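Local coordinates for protein delta-aminolevulinic acid dehydratase (Toxoplasma gondii ME49, PDB 3OBK) that catalyses the condensation of two molecules of 5-aminolevulinate to porphobilinogen, an early step of tetrapyrrole biosynthesis, at residues N39-S44 against S320-G325; L46-F51 against Y333-A338; L70-L75 against P116-A121. One frame throughout, in Å; residues are numbered along the deposited sequence.

Contact 1: N39-S44 against S320-G325. With EDO (1,2-ethanediol), chain Y.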
ATOM      1  N   ASN A  39     -19.594   3.113 -14.566  1.00 13.10           N
ATOM      2  CA  ASN A  39     -20.469   3.911 -13.689  1.00 11.57           C
ATOM      3  C   ASN A  39     -21.788   4.234 -14.371  1.00 11.45           C
ATOM      4  O   ASN A  39     -21.858   4.366 -15.601  1.00 11.46           O
ATOM      5  CB  ASN A  39     -19.785   5.181 -13.226  1.00 10.63           C
ATOM      6  CG  ASN A  39     -18.595   4.921 -12.302  1.00 11.25           C
ATOM      7  OD1 ASN A  39     -18.763   4.800 -11.084  1.00 11.43           O
ATOM      8  ND2 ASN A  39     -17.383   4.846 -12.878  1.00  8.66           N
ATOM      9  N   LEU A  40     -22.830   4.332 -13.549  1.00 10.72           N
ATOM     10  CA  LEU A  40     -24.218   4.485 -13.985  1.00 10.13           C
ATOM     11  C   LEU A  40     -24.853   5.551 -13.104  1.00  9.68           C
ATOM     12  O   LEU A  40     -24.512   5.673 -11.935  1.00  9.31           O
ATOM     13  CB  LEU A  40     -24.966   3.172 -13.798  1.00  9.72           C
ATOM     14  CG  LEU A  40     -24.577   2.051 -14.757  1.00  9.98           C
ATOM     15  CD1 LEU A  40     -25.102   0.677 -14.294  1.00  9.81           C
ATOM     16  CD2 LEU A  40     -25.069   2.356 -16.170  1.00  9.74           C
ATOM     17  N   VAL A  41     -25.756   6.337 -13.668  1.00  9.12           N
ATOM     18  CA  VAL A  41     -26.473   7.343 -12.912  1.00  8.45           C
ATOM     19  C   VAL A  41     -27.917   6.919 -12.904  1.00  8.92           C
ATOM     20  O   VAL A  41     -28.442   6.517 -13.933  1.00  9.77           O
ATOM     21  CB  VAL A  41     -26.389   8.740 -13.587  1.00  8.33           C
ATOM     22  CG1 VAL A  41     -27.318   9.683 -12.946  1.00  7.99           C
ATOM     23  CG2 VAL A  41     -24.988   9.292 -13.564  1.00  7.94           C
ATOM     24  N   LYS A  42     -28.569   7.037 -11.760  1.00  8.90           N
ATOM     25  CA  LYS A  42     -29.994   6.800 -11.657  1.00  9.47           C
ATOM     26  C   LYS A  42     -30.648   7.966 -10.908  1.00  9.63           C
ATOM     27  O   LYS A  42     -29.963   8.673 -10.159  1.00 10.60           O
ATOM     28  CB  LYS A  42     -30.271   5.480 -10.951  1.00  9.35           C
ATOM     29  CG  LYS A  42     -29.568   5.336  -9.625  1.00  9.51           C
ATOM     30  CD  LYS A  42     -29.933   4.069  -8.871  1.00  8.98           C
ATOM     31  CE  LYS A  42     -29.250   4.011  -7.530  1.00  8.71           C
ATOM     32  NZ  LYS A  42     -29.545   5.137  -6.568  1.00  8.45           N
ATOM     33  N   PRO A  43     -31.950   8.191 -11.116  1.00  9.30           N
ATOM     34  CA  PRO A  43     -32.634   9.265 -10.433  1.00  9.43           C
ATOM     35  C   PRO A  43     -32.570   9.188  -8.900  1.00 10.00           C
ATOM     36  O   PRO A  43     -32.442  10.209  -8.244  1.00  9.74           O
ATOM     37  CB  PRO A  43     -34.090   9.099 -10.889  1.00 10.37           C
ATOM     38  CG  PRO A  43     -34.014   8.418 -12.230  1.00 10.35           C
ATOM     39  CD  PRO A  43     -32.798   7.529 -12.129  1.00 10.41           C
ATOM     40  N   SER A  44     -32.678   7.989  -8.330  1.00 10.67           N
ATOM     41  CA  SER A  44     -32.691   7.847  -6.877  1.00 11.32           C
ATOM     42  C   SER A  44     -31.301   8.046  -6.216  1.00 11.89           C
ATOM     43  O   SER A  44     -31.182   7.918  -4.978  1.00 11.72           O
ATOM     44  CB  SER A  44     -33.274   6.500  -6.476  1.00 11.74           C
ATOM     45  OG  SER A  44     -32.381   5.451  -6.729  1.00 12.43           O
ATOM     46  N   SER A 320     -19.915  12.305 -14.281  1.00  9.72           N
ATOM     47  CA  SER A 320     -18.625  12.649 -13.679  1.00 10.12           C
ATOM     48  C   SER A 320     -18.599  12.598 -12.131  1.00  9.47           C
ATOM     49  O   SER A 320     -17.681  12.061 -11.573  1.00  9.21           O
ATOM     50  CB  SER A 320     -18.137  14.008 -14.203  1.00 10.32           C
ATOM     51  OG  SER A 320     -17.739  13.881 -15.575  1.00  9.64           O
ATOM     52  N   PHE A 321     -19.613  13.117 -11.452  1.00  9.65           N
ATOM     53  CA  PHE A 321     -19.689  13.019  -9.978  1.00 10.18           C
ATOM     54  C   PHE A 321     -19.669  11.575  -9.494  1.00 10.98           C
ATOM     55  O   PHE A 321     -19.116  11.218  -8.438  1.00 11.25           O
ATOM     56  CB  PHE A 321     -20.998  13.601  -9.469  1.00  9.86           C
ATOM     57  CG  PHE A 321     -20.962  15.048  -9.285  1.00  9.92           C
ATOM     58  CD1 PHE A 321     -20.178  15.605  -8.282  1.00  9.73           C
ATOM     59  CD2 PHE A 321     -21.722  15.879 -10.086  1.00  9.68           C
ATOM     60  CE1 PHE A 321     -20.142  16.972  -8.127  1.00  9.17           C
ATOM     61  CE2 PHE A 321     -21.695  17.220  -9.904  1.00  9.01           C
ATOM     62  CZ  PHE A 321     -20.912  17.769  -8.950  1.00  8.49           C
ATOM     63  N   ARG A 322     -20.311  10.752 -10.295  1.00 11.36           N
ATOM     64  CA  ARG A 322     -20.490   9.383  -9.976  1.00 11.74           C
ATOM     65  C   ARG A 322     -19.178   8.615 -10.189  1.00 10.73           C
ATOM     66  O   ARG A 322     -18.763   7.881  -9.312  1.00 11.04           O
ATOM     67  CB  ARG A 322     -21.637   8.893 -10.832  1.00 12.86           C
ATOM     68  CG  ARG A 322     -22.332   7.737 -10.289  1.00 16.30           C
ATOM     69  CD  ARG A 322     -23.645   7.972  -9.505  1.00 17.20           C
ATOM     70  NE  ARG A 322     -24.073   6.571  -9.362  1.00 20.55           N
ATOM     71  CZ  ARG A 322     -24.058   5.820  -8.268  1.00 20.23           C
ATOM     72  NH1 ARG A 322     -24.379   4.538  -8.354  1.00 21.37           N
ATOM     73  NH2 ARG A 322     -23.818   6.322  -7.089  1.00 21.21           N
ATOM     74  N   ARG A 323     -18.503   8.824 -11.315  1.00  9.70           N
ATOM     75  CA  ARG A 323     -17.204   8.207 -11.567  1.00  9.22           C
ATOM     76  C   ARG A 323     -16.174   8.607 -10.479  1.00  9.07           C
ATOM     77  O   ARG A 323     -15.441   7.772  -9.967  1.00  9.10           O
ATOM     78  CB  ARG A 323     -16.684   8.623 -12.930  1.00  9.42           C
ATOM     79  CG  ARG A 323     -15.306   8.072 -13.298  1.00  9.56           C
ATOM     80  CD  ARG A 323     -14.574   8.888 -14.395  1.00  9.73           C
ATOM     81  NE  ARG A 323     -14.489  10.272 -13.975  1.00 10.57           N
ATOM     82  CZ  ARG A 323     -15.047  11.333 -14.561  1.00 10.58           C
ATOM     83  NH1 ARG A 323     -15.692  11.253 -15.715  1.00 10.73           N
ATOM     84  NH2 ARG A 323     -14.911  12.516 -13.983  1.00  9.95           N
ATOM     85  N   ALA A 324     -16.175   9.893 -10.128  1.00  8.94           N
ATOM     86  CA  ALA A 324     -15.333  10.470  -9.105  1.00  8.82           C
ATOM     87  C   ALA A 324     -15.575   9.897  -7.704  1.00  8.82           C
ATOM     88  O   ALA A 324     -14.711   9.999  -6.854  1.00 10.32           O
ATOM     89  CB  ALA A 324     -15.523  11.954  -9.096  1.00  8.73           C
ATOM     90  N   GLY A 325     -16.733   9.303  -7.453  1.00  9.21           N
ATOM     91  CA  GLY A 325     -16.980   8.545  -6.209  1.00  8.68           C
ATOM     92  C   GLY A 325     -18.224   8.979  -5.446  1.00  8.59           C
ATOM     93  O   GLY A 325     -18.382   8.627  -4.313  1.00  8.58           O
TER
HETATM   94  C1  EDO Y 370     -22.283   0.561 -11.247  1.00 31.62           C
HETATM   95  O1  EDO Y 370     -22.612  -0.683 -10.612  1.00 32.54           O
HETATM   96  C2  EDO Y 370     -22.681   1.698 -10.328  1.00 31.05           C
HETATM   97  O2  EDO Y 370     -22.179   2.915 -10.863  1.00 30.68           O
HETATM   98  O   HOH W   1     -15.023   5.023 -11.179  1.00 15.29           O
HETATM   99  O   HOH W   2     -17.409   5.462  -8.608  1.00 17.31           O

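Contact 2: L46-F51 against Y333-A338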
ATOM      1  N   LEU A  46     -29.990  11.015  -6.962  1.00 10.70           N
ATOM      2  CA  LEU A  46     -29.994  12.479  -6.975  1.00 10.16           C
ATOM      3  C   LEU A  46     -30.795  13.052  -5.793  1.00 10.12           C
ATOM      4  O   LEU A  46     -31.851  12.529  -5.429  1.00 10.56           O
ATOM      5  CB  LEU A  46     -30.570  13.004  -8.294  1.00 10.18           C
ATOM      6  CG  LEU A  46     -29.968  12.426  -9.590  1.00 11.27           C
ATOM      7  CD1 LEU A  46     -30.618  13.008 -10.845  1.00  7.88           C
ATOM      8  CD2 LEU A  46     -28.397  12.567  -9.636  1.00  9.13           C
ATOM      9  N   ILE A  47     -30.255  14.120  -5.203  1.00  9.55           N
ATOM     10  CA  ILE A  47     -30.888  14.882  -4.151  1.00  9.39           C
ATOM     11  C   ILE A  47     -31.288  16.236  -4.743  1.00  9.73           C
ATOM     12  O   ILE A  47     -30.463  16.921  -5.367  1.00  9.96           O
ATOM     13  CB  ILE A  47     -29.913  15.112  -2.972  1.00  8.59           C
ATOM     14  CG1 ILE A  47     -29.339  13.792  -2.457  1.00  8.59           C
ATOM     15  CG2 ILE A  47     -30.594  15.773  -1.870  1.00  7.55           C
ATOM     16  CD1 ILE A  47     -28.240  13.951  -1.461  1.00  6.79           C
ATOM     17  N   TYR A  48     -32.536  16.640  -4.538  1.00  9.65           N
ATOM     18  CA  TYR A  48     -33.047  17.863  -5.141  1.00  9.86           C
ATOM     19  C   TYR A  48     -33.178  18.950  -4.077  1.00 10.05           C
ATOM     20  O   TYR A  48     -33.956  18.803  -3.129  1.00  9.87           O
ATOM     21  CB  TYR A  48     -34.418  17.567  -5.773  1.00 10.69           C
ATOM     22  CG  TYR A  48     -35.042  18.663  -6.620  1.00 10.56           C
ATOM     23  CD1 TYR A  48     -34.259  19.583  -7.290  1.00 11.65           C
ATOM     24  CD2 TYR A  48     -36.421  18.735  -6.794  1.00 11.54           C
ATOM     25  CE1 TYR A  48     -34.819  20.564  -8.084  1.00 13.15           C
ATOM     26  CE2 TYR A  48     -37.005  19.719  -7.614  1.00 13.31           C
ATOM     27  CZ  TYR A  48     -36.179  20.632  -8.250  1.00 14.09           C
ATOM     28  OH  TYR A  48     -36.663  21.642  -9.032  1.00 15.80           O
ATOM     29  N   PRO A  49     -32.420  20.044  -4.215  1.00 10.10           N
ATOM     30  CA  PRO A  49     -32.491  21.063  -3.184  1.00 10.69           C
ATOM     31  C   PRO A  49     -33.445  22.205  -3.529  1.00 10.65           C
ATOM     32  O   PRO A  49     -33.367  22.753  -4.627  1.00 10.30           O
ATOM     33  CB  PRO A  49     -31.035  21.573  -3.079  1.00 10.34           C
ATOM     34  CG  PRO A  49     -30.240  20.827  -4.102  1.00 10.28           C
ATOM     35  CD  PRO A  49     -31.268  20.293  -5.085  1.00 10.86           C
ATOM     36  N   LEU A  50     -34.325  22.540  -2.584  1.00 10.27           N
ATOM     37  CA  LEU A  50     -35.370  23.533  -2.815  1.00 10.82           C
ATOM     38  C   LEU A  50     -35.381  24.623  -1.750  1.00 11.15           C
ATOM     39  O   LEU A  50     -34.870  24.446  -0.633  1.00  9.32           O
ATOM     40  CB  LEU A  50     -36.743  22.873  -2.855  1.00 11.23           C
ATOM     41  CG  LEU A  50     -36.930  21.792  -3.930  1.00 10.79           C
ATOM     42  CD1 LEU A  50     -38.148  20.958  -3.634  1.00  9.44           C
ATOM     43  CD2 LEU A  50     -36.989  22.449  -5.332  1.00 11.07           C
ATOM     44  N   PHE A  51     -35.963  25.752  -2.145  1.00 11.74           N
ATOM     45  CA  PHE A  51     -36.065  26.921  -1.313  1.00 12.69           C
ATOM     46  C   PHE A  51     -37.513  27.213  -1.069  1.00 13.82           C
ATOM     47  O   PHE A  51     -38.314  27.240  -2.023  1.00 13.57           O
ATOM     48  CB  PHE A  51     -35.467  28.121  -2.032  1.00 13.15           C
ATOM     49  CG  PHE A  51     -34.036  27.956  -2.364  1.00 12.89           C
ATOM     50  CD1 PHE A  51     -33.063  28.170  -1.398  1.00 12.86           C
ATOM     51  CD2 PHE A  51     -33.650  27.550  -3.626  1.00 12.87           C
ATOM     52  CE1 PHE A  51     -31.723  27.998  -1.714  1.00 13.04           C
ATOM     53  CE2 PHE A  51     -32.325  27.385  -3.934  1.00 12.33           C
ATOM     54  CZ  PHE A  51     -31.362  27.601  -2.987  1.00 11.71           C
ATOM     55  N   TYR A 333     -30.329  20.541 -10.801  1.00 10.20           N
ATOM     56  CA  TYR A 333     -30.821  19.838 -12.012  1.00 10.45           C
ATOM     57  C   TYR A 333     -31.455  18.458 -11.749  1.00 10.30           C
ATOM     58  O   TYR A 333     -31.739  17.726 -12.683  1.00 10.15           O
ATOM     59  CB  TYR A 333     -29.673  19.644 -13.018  1.00 10.44           C
ATOM     60  CG  TYR A 333     -29.454  20.799 -13.939  1.00 10.63           C
ATOM     61  CD1 TYR A 333     -30.363  21.105 -14.944  1.00 11.28           C
ATOM     62  CD2 TYR A 333     -28.326  21.571 -13.838  1.00 11.16           C
ATOM     63  CE1 TYR A 333     -30.136  22.176 -15.810  1.00 11.76           C
ATOM     64  CE2 TYR A 333     -28.100  22.652 -14.693  1.00 10.80           C
ATOM     65  CZ  TYR A 333     -28.991  22.945 -15.670  1.00 11.45           C
ATOM     66  OH  TYR A 333     -28.720  24.017 -16.496  1.00 12.70           O
ATOM     67  N   ALA A 334     -31.695  18.101 -10.493  1.00 10.61           N
ATOM     68  CA  ALA A 334     -32.121  16.740 -10.166  1.00 10.69           C
ATOM     69  C   ALA A 334     -33.423  16.415 -10.847  1.00 11.65           C
ATOM     70  O   ALA A 334     -33.528  15.411 -11.539  1.00 11.72           O
ATOM     71  CB  ALA A 334     -32.255  16.565  -8.693  1.00 10.00           C
ATOM     72  N   LYS A 335     -34.413  17.288 -10.694  1.00 12.66           N
ATOM     73  CA  LYS A 335     -35.702  17.030 -11.327  1.00 13.47           C
ATOM     74  C   LYS A 335     -35.544  16.951 -12.832  1.00 14.02           C
ATOM     75  O   LYS A 335     -36.112  16.084 -13.502  1.00 14.11           O
ATOM     76  CB  LYS A 335     -36.724  18.099 -10.964  1.00 13.71           C
ATOM     77  CG  LYS A 335     -38.105  17.841 -11.571  1.00 14.95           C
ATOM     78  CD  LYS A 335     -39.098  18.956 -11.293  1.00 17.66           C
ATOM     79  CE  LYS A 335     -39.017  20.130 -12.302  1.00 19.28           C
ATOM     80  NZ  LYS A 335     -39.803  21.350 -11.892  1.00 17.42           N
ATOM     81  N   GLU A 336     -34.767  17.859 -13.380  1.00 14.72           N
ATOM     82  CA  GLU A 336     -34.689  17.922 -14.816  1.00 15.96           C
ATOM     83  C   GLU A 336     -33.988  16.695 -15.361  1.00 14.99           C
ATOM     84  O   GLU A 336     -34.390  16.159 -16.387  1.00 14.56           O
ATOM     85  CB  GLU A 336     -33.970  19.173 -15.249  1.00 17.07           C
ATOM     86  CG  GLU A 336     -34.356  19.588 -16.655  1.00 22.21           C
ATOM     87  CD  GLU A 336     -35.471  20.584 -16.642  1.00 26.46           C
ATOM     88  OE1 GLU A 336     -35.187  21.746 -16.270  1.00 31.60           O
ATOM     89  OE2 GLU A 336     -36.593  20.204 -16.988  1.00 28.75           O
ATOM     90  N   ALA A 337     -32.970  16.214 -14.652  1.00 13.99           N
ATOM     91  CA  ALA A 337     -32.251  15.019 -15.111  1.00 13.75           C
ATOM     92  C   ALA A 337     -33.164  13.784 -15.095  1.00 13.53           C
ATOM     93  O   ALA A 337     -33.209  12.981 -16.071  1.00 13.22           O
ATOM     94  CB  ALA A 337     -30.978  14.774 -14.273  1.00 13.05           C
ATOM     95  N   ALA A 338     -33.893  13.636 -13.992  1.00 13.21           N
ATOM     96  CA  ALA A 338     -34.763  12.480 -13.827  1.00 13.49           C
ATOM     97  C   ALA A 338     -35.814  12.508 -14.938  1.00 13.78           C
ATOM     98  O   ALA A 338     -36.159  11.474 -15.523  1.00 13.23           O
ATOM     99  CB  ALA A 338     -35.400  12.459 -12.426  1.00 12.79           C
TER

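Contact 3: L70-L75 against P116-A121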
ATOM      1  N   LEU A  70     -39.987  29.192  -3.253  1.00 15.38           N
ATOM      2  CA  LEU A  70     -41.307  28.578  -3.341  1.00 15.92           C
ATOM      3  C   LEU A  70     -42.199  28.901  -2.134  1.00 16.52           C
ATOM      4  O   LEU A  70     -41.760  28.908  -0.987  1.00 16.41           O
ATOM      5  CB  LEU A  70     -41.192  27.065  -3.518  1.00 15.02           C
ATOM      6  CG  LEU A  70     -40.444  26.609  -4.769  1.00 14.91           C
ATOM      7  CD1 LEU A  70     -40.000  25.162  -4.659  1.00 14.01           C
ATOM      8  CD2 LEU A  70     -41.252  26.830  -6.038  1.00 12.79           C
ATOM      9  N   SER A  71     -43.460  29.157  -2.418  1.00 17.20           N
ATOM     10  CA  SER A  71     -44.470  29.162  -1.391  1.00 18.17           C
ATOM     11  C   SER A  71     -44.648  27.757  -0.852  1.00 18.49           C
ATOM     12  O   SER A  71     -44.355  26.775  -1.524  1.00 18.06           O
ATOM     13  CB  SER A  71     -45.808  29.621  -1.980  1.00 18.82           C
ATOM     14  OG  SER A  71     -46.417  28.592  -2.750  1.00 18.06           O
ATOM     15  N   MET A  72     -45.211  27.652   0.332  1.00 19.75           N
ATOM     16  CA  MET A  72     -45.486  26.348   0.879  1.00 20.59           C
ATOM     17  C   MET A  72     -46.300  25.493  -0.094  1.00 20.85           C
ATOM     18  O   MET A  72     -45.989  24.357  -0.322  1.00 20.36           O
ATOM     19  CB  MET A  72     -46.217  26.459   2.209  1.00 21.11           C
ATOM     20  CG  MET A  72     -46.350  25.124   2.906  1.00 22.67           C
ATOM     21  SD  MET A  72     -44.778  24.671   3.624  1.00 26.45           S
ATOM     22  CE  MET A  72     -44.845  25.755   5.069  1.00 26.18           C
ATOM     23  N   GLU A  73     -47.355  26.046  -0.655  1.00 22.21           N
ATOM     24  CA  GLU A  73     -48.206  25.284  -1.563  1.00 23.28           C
ATOM     25  C   GLU A  73     -47.385  24.773  -2.774  1.00 21.79           C
ATOM     26  O   GLU A  73     -47.478  23.624  -3.154  1.00 21.95           O
ATOM     27  CB  GLU A  73     -49.372  26.168  -2.007  1.00 24.24           C
ATOM     28  CG  GLU A  73     -50.431  25.440  -2.734  1.00 29.94           C
ATOM     29  CD  GLU A  73     -50.955  26.202  -3.984  1.00 37.52           C
ATOM     30  OE1 GLU A  73     -51.892  27.063  -3.852  1.00 36.56           O
ATOM     31  OE2 GLU A  73     -50.416  25.892  -5.099  1.00 40.42           O
ATOM     32  N   ASP A  74     -46.572  25.644  -3.357  1.00 20.94           N
ATOM     33  CA  ASP A  74     -45.775  25.300  -4.528  1.00 20.47           C
ATOM     34  C   ASP A  74     -44.635  24.339  -4.178  1.00 19.19           C
ATOM     35  O   ASP A  74     -44.229  23.535  -5.026  1.00 18.68           O
ATOM     36  CB  ASP A  74     -45.215  26.565  -5.220  1.00 20.50           C
ATOM     37  CG  ASP A  74     -46.247  27.258  -6.136  1.00 21.77           C
ATOM     38  OD1 ASP A  74     -47.327  26.685  -6.369  1.00 22.96           O
ATOM     39  OD2 ASP A  74     -45.965  28.376  -6.622  1.00 22.45           O
ATOM     40  N   LEU A  75     -44.138  24.415  -2.937  1.00 18.01           N
ATOM     41  CA  LEU A  75     -43.192  23.409  -2.424  1.00 17.11           C
ATOM     42  C   LEU A  75     -43.762  22.006  -2.550  1.00 16.55           C
ATOM     43  O   LEU A  75     -43.129  21.129  -3.109  1.00 15.36           O
ATOM     44  CB  LEU A  75     -42.806  23.673  -0.968  1.00 16.62           C
ATOM     45  CG  LEU A  75     -41.822  22.705  -0.314  1.00 16.16           C
ATOM     46  CD1 LEU A  75     -40.429  22.661  -1.021  1.00 15.19           C
ATOM     47  CD2 LEU A  75     -41.664  23.052   1.159  1.00 14.52           C
ATOM     48  N   PRO A 116     -39.456  23.961  10.004  1.00 21.19           N
ATOM     49  CA  PRO A 116     -40.217  22.854  10.619  1.00 21.87           C
ATOM     50  C   PRO A 116     -41.618  22.676  10.062  1.00 21.89           C
ATOM     51  O   PRO A 116     -42.073  21.564   9.929  1.00 22.37           O
ATOM     52  CB  PRO A 116     -40.292  23.258  12.100  1.00 22.30           C
ATOM     53  CG  PRO A 116     -39.093  24.016  12.319  1.00 21.23           C
ATOM     54  CD  PRO A 116     -38.857  24.814  11.040  1.00 21.22           C
ATOM     55  N   ARG A 117     -42.304  23.758   9.736  1.00 22.32           N
ATOM     56  CA  ARG A 117     -43.644  23.638   9.147  1.00 22.92           C
ATOM     57  C   ARG A 117     -43.574  23.037   7.737  1.00 22.22           C
ATOM     58  O   ARG A 117     -44.460  22.288   7.336  1.00 22.93           O
ATOM     59  CB  ARG A 117     -44.356  24.994   9.106  1.00 23.28           C
ATOM     60  CG  ARG A 117     -44.824  25.485  10.446  1.00 24.88           C
ATOM     61  CD  ARG A 117     -45.625  26.797  10.313  1.00 26.36           C
ATOM     62  NE  ARG A 117     -44.759  27.988  10.307  1.00 25.62           N
ATOM     63  CZ  ARG A 117     -44.612  28.869   9.311  1.00 24.34           C
ATOM     64  NH1 ARG A 117     -43.799  29.894   9.510  1.00 22.96           N
ATOM     65  NH2 ARG A 117     -45.250  28.761   8.132  1.00 24.09           N
ATOM     66  N   ALA A 118     -42.535  23.377   6.988  1.00 21.07           N
ATOM     67  CA  ALA A 118     -42.354  22.838   5.650  1.00 20.73           C
ATOM     68  C   ALA A 118     -42.152  21.339   5.709  1.00 20.53           C
ATOM     69  O   ALA A 118     -42.715  20.596   4.896  1.00 20.42           O
ATOM     70  CB  ALA A 118     -41.180  23.500   4.962  1.00 19.89           C
ATOM     71  N   ILE A 119     -41.357  20.901   6.680  1.00 20.24           N
ATOM     72  CA  ILE A 119     -41.114  19.482   6.885  1.00 20.54           C
ATOM     73  C   ILE A 119     -42.394  18.753   7.279  1.00 21.51           C
ATOM     74  O   ILE A 119     -42.698  17.706   6.729  1.00 21.04           O
ATOM     75  CB  ILE A 119     -40.073  19.245   7.984  1.00 20.41           C
ATOM     76  CG1 ILE A 119     -38.690  19.699   7.529  1.00 19.59           C
ATOM     77  CG2 ILE A 119     -40.048  17.774   8.398  1.00 19.88           C
ATOM     78  CD1 ILE A 119     -37.653  19.571   8.622  1.00 19.17           C
ATOM     79  N   MET A 120     -43.133  19.297   8.234  1.00 22.63           N
ATOM     80  CA  MET A 120     -44.388  18.665   8.654  1.00 24.48           C
ATOM     81  C   MET A 120     -45.371  18.618   7.524  1.00 24.14           C
ATOM     82  O   MET A 120     -46.023  17.620   7.333  1.00 24.53           O
ATOM     83  CB  MET A 120     -45.017  19.373   9.851  1.00 25.79           C
ATOM     84  CG  MET A 120     -44.324  19.054  11.180  1.00 27.85           C
ATOM     85  SD  MET A 120     -44.983  20.030  12.556  1.00 33.90           S
ATOM     86  CE  MET A 120     -43.856  21.420  12.635  1.00 31.48           C
ATOM     87  N   ALA A 121     -45.448  19.688   6.753  1.00 23.95           N
ATOM     88  CA  ALA A 121     -46.360  19.736   5.623  1.00 24.33           C
ATOM     89  C   ALA A 121     -45.983  18.706   4.534  1.00 24.09           C
ATOM     90  O   ALA A 121     -46.843  18.069   3.952  1.00 24.27           O
ATOM     91  CB  ALA A 121     -46.423  21.153   5.061  1.00 23.92           C
TER

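Contact 1: N39-S44 against S320-G325
L40 O receives a hydrogen bond from R322 NE at 2.8 Å, with an N-H...O angle of 158°. The donor stands nearly along the C=O axis and the oxygen lies in the guanidinium plane, at its edge. Bent at chi2 (98°), the long arginine reaches from the end of helix 310-324 to this backbone carbonyl. L40 N donates a hydrogen bond to EDO O2 at 3.1 Å, an oxygen oblique to the R322 guanidinium; the diol, probably from the crystallisation liquor, also bonds L40 N of a neighbouring subunit. N39 lays its amide against the helix backbone, ND2 coming within 3.6 Å of R323 CA. An asparagine suits the spot because one end gives and the other accepts: one water takes a bond from N39 ND2 and donates to R323 O at 3.0 Å, and a second sits 2.9 Å from both N39 OD1 and R322 O. G325, at positive phi, closes the helix in a Schellman motif. N39 ND2 also makes a hydrogen bond to S244 O, and R323 a salt bridge to D274, of a second neighbouring subunit. Directional polar bonds and water thus hold loop to helix where that subunit of the octamer also binds N39 and R323.

Contact 2: L46-F51 against Y333-A338
Y48 packs against A334 and K335 along its whole length. Its CB rests on A334 CB at 3.8 Å, where the alanine, having nothing beyond its methyl, lets the strand and the first turn of the helix come close. CG stays beside that same methyl, and Y48 CD1 lies 3.9 Å from A334 CB. With CG anti to the backbone N (chi1 -172°), the ring then slides past the alanine toward the next helix residue. CE2 and CZ pass under K335 CB, which lies over one face in a CH-pi contact, 4.0 Å from the ring centroid and 24° off the normal. L50 CD2 covers the opposite face near the rim, so the ring is sandwiched between aliphatic groups. At the tip, Y48 OH is hydrogen-bonded to E78 OE2 on helix 72-84, and K335 NZ forms salt bridges with E78 and E81 there; the glutamates would probably keep the lysine charged.

The setting is a TIM barrel. Strand 46-53 pairs in parallel with 89-95 and 328-331, and helix 334-346, which follows strand 328-331, packs on the outside of the barrel wall. The helix runs roughly counter to strand 46-51, at 136° between their axes, which approach to 8.4 Å. Y48 and L46 both point at the helix, whereas I47 between them points the other way and touches V288 of strand 287-291.

L46 completes the apolar layer. Its CB meets A334 CB at 4.0 Å, and CD1 reaches one turn further along the helix to A337 CB at 3.9 Å; a branched leucine can thus touch two alanines set three residues apart.

Contact 3: L70-L75 against P116-A121
The guanidinium of R117 is approached obliquely by the M72 methyl, CE, which also lies 4.1 Å from R117 CB. The polar bonds of R117 are made elsewhere, NE to D112 O and NH1 to D54 in a salt bridge, which together fix how the flat group is turned. From CE the methionine leads back to its sulfur, and M72 SD sits 3.7 Å from A118 CA, with A121 CB at 4.1 Å. The chain of M72 sets out directly opposite the main-chain nitrogen, then folds at chi2 and chi3 (76° and 77°), which turns SD and CE onto the helix. A118 and A121, one turn apart, present only methyls and so make a shallow seat for the bulky sulfur. On the buried side L75 CD2 meets A118 CB at 3.9 Å; one turn after M72, the leucine also touches L50 and V52 of strand 46-53. The helix of M72 and L75 starts at S71, an N-cap whose OG accepts from D74 N at 3.0 Å. Without any hydrogen bond across it, this apolar contact joins helix 72-84, which precedes strand 89-95, to helix 114-125, which follows it, the neighbouring-helix packing expected in the outer layer of a TIM barrel.

In the fold
From the N terminus, the chain leaves helix 30-36 through loop 39-44, enters strand 46-53 and goes on to helix 72-84. Contact 3 closes first, through strand 89-95 to helix 114-125. Much later helix 310-324 closes contact 1, and helix 334-346 closes contact 2. Contacts 1 and 2 cross: 39-44 and 46-51 follow one another early on, and their partners come in the same order; both enclose contact 3. P43 CB packs on A338 CB at 3.9 Å, while F51 O and L70 N, 2.8 Å apart, probably form a hydrogen bond between strands 46-53 and 68-70. Contacts 1 and 2 join the barrel's beginning to its end; contact 3 links two successive outer helices.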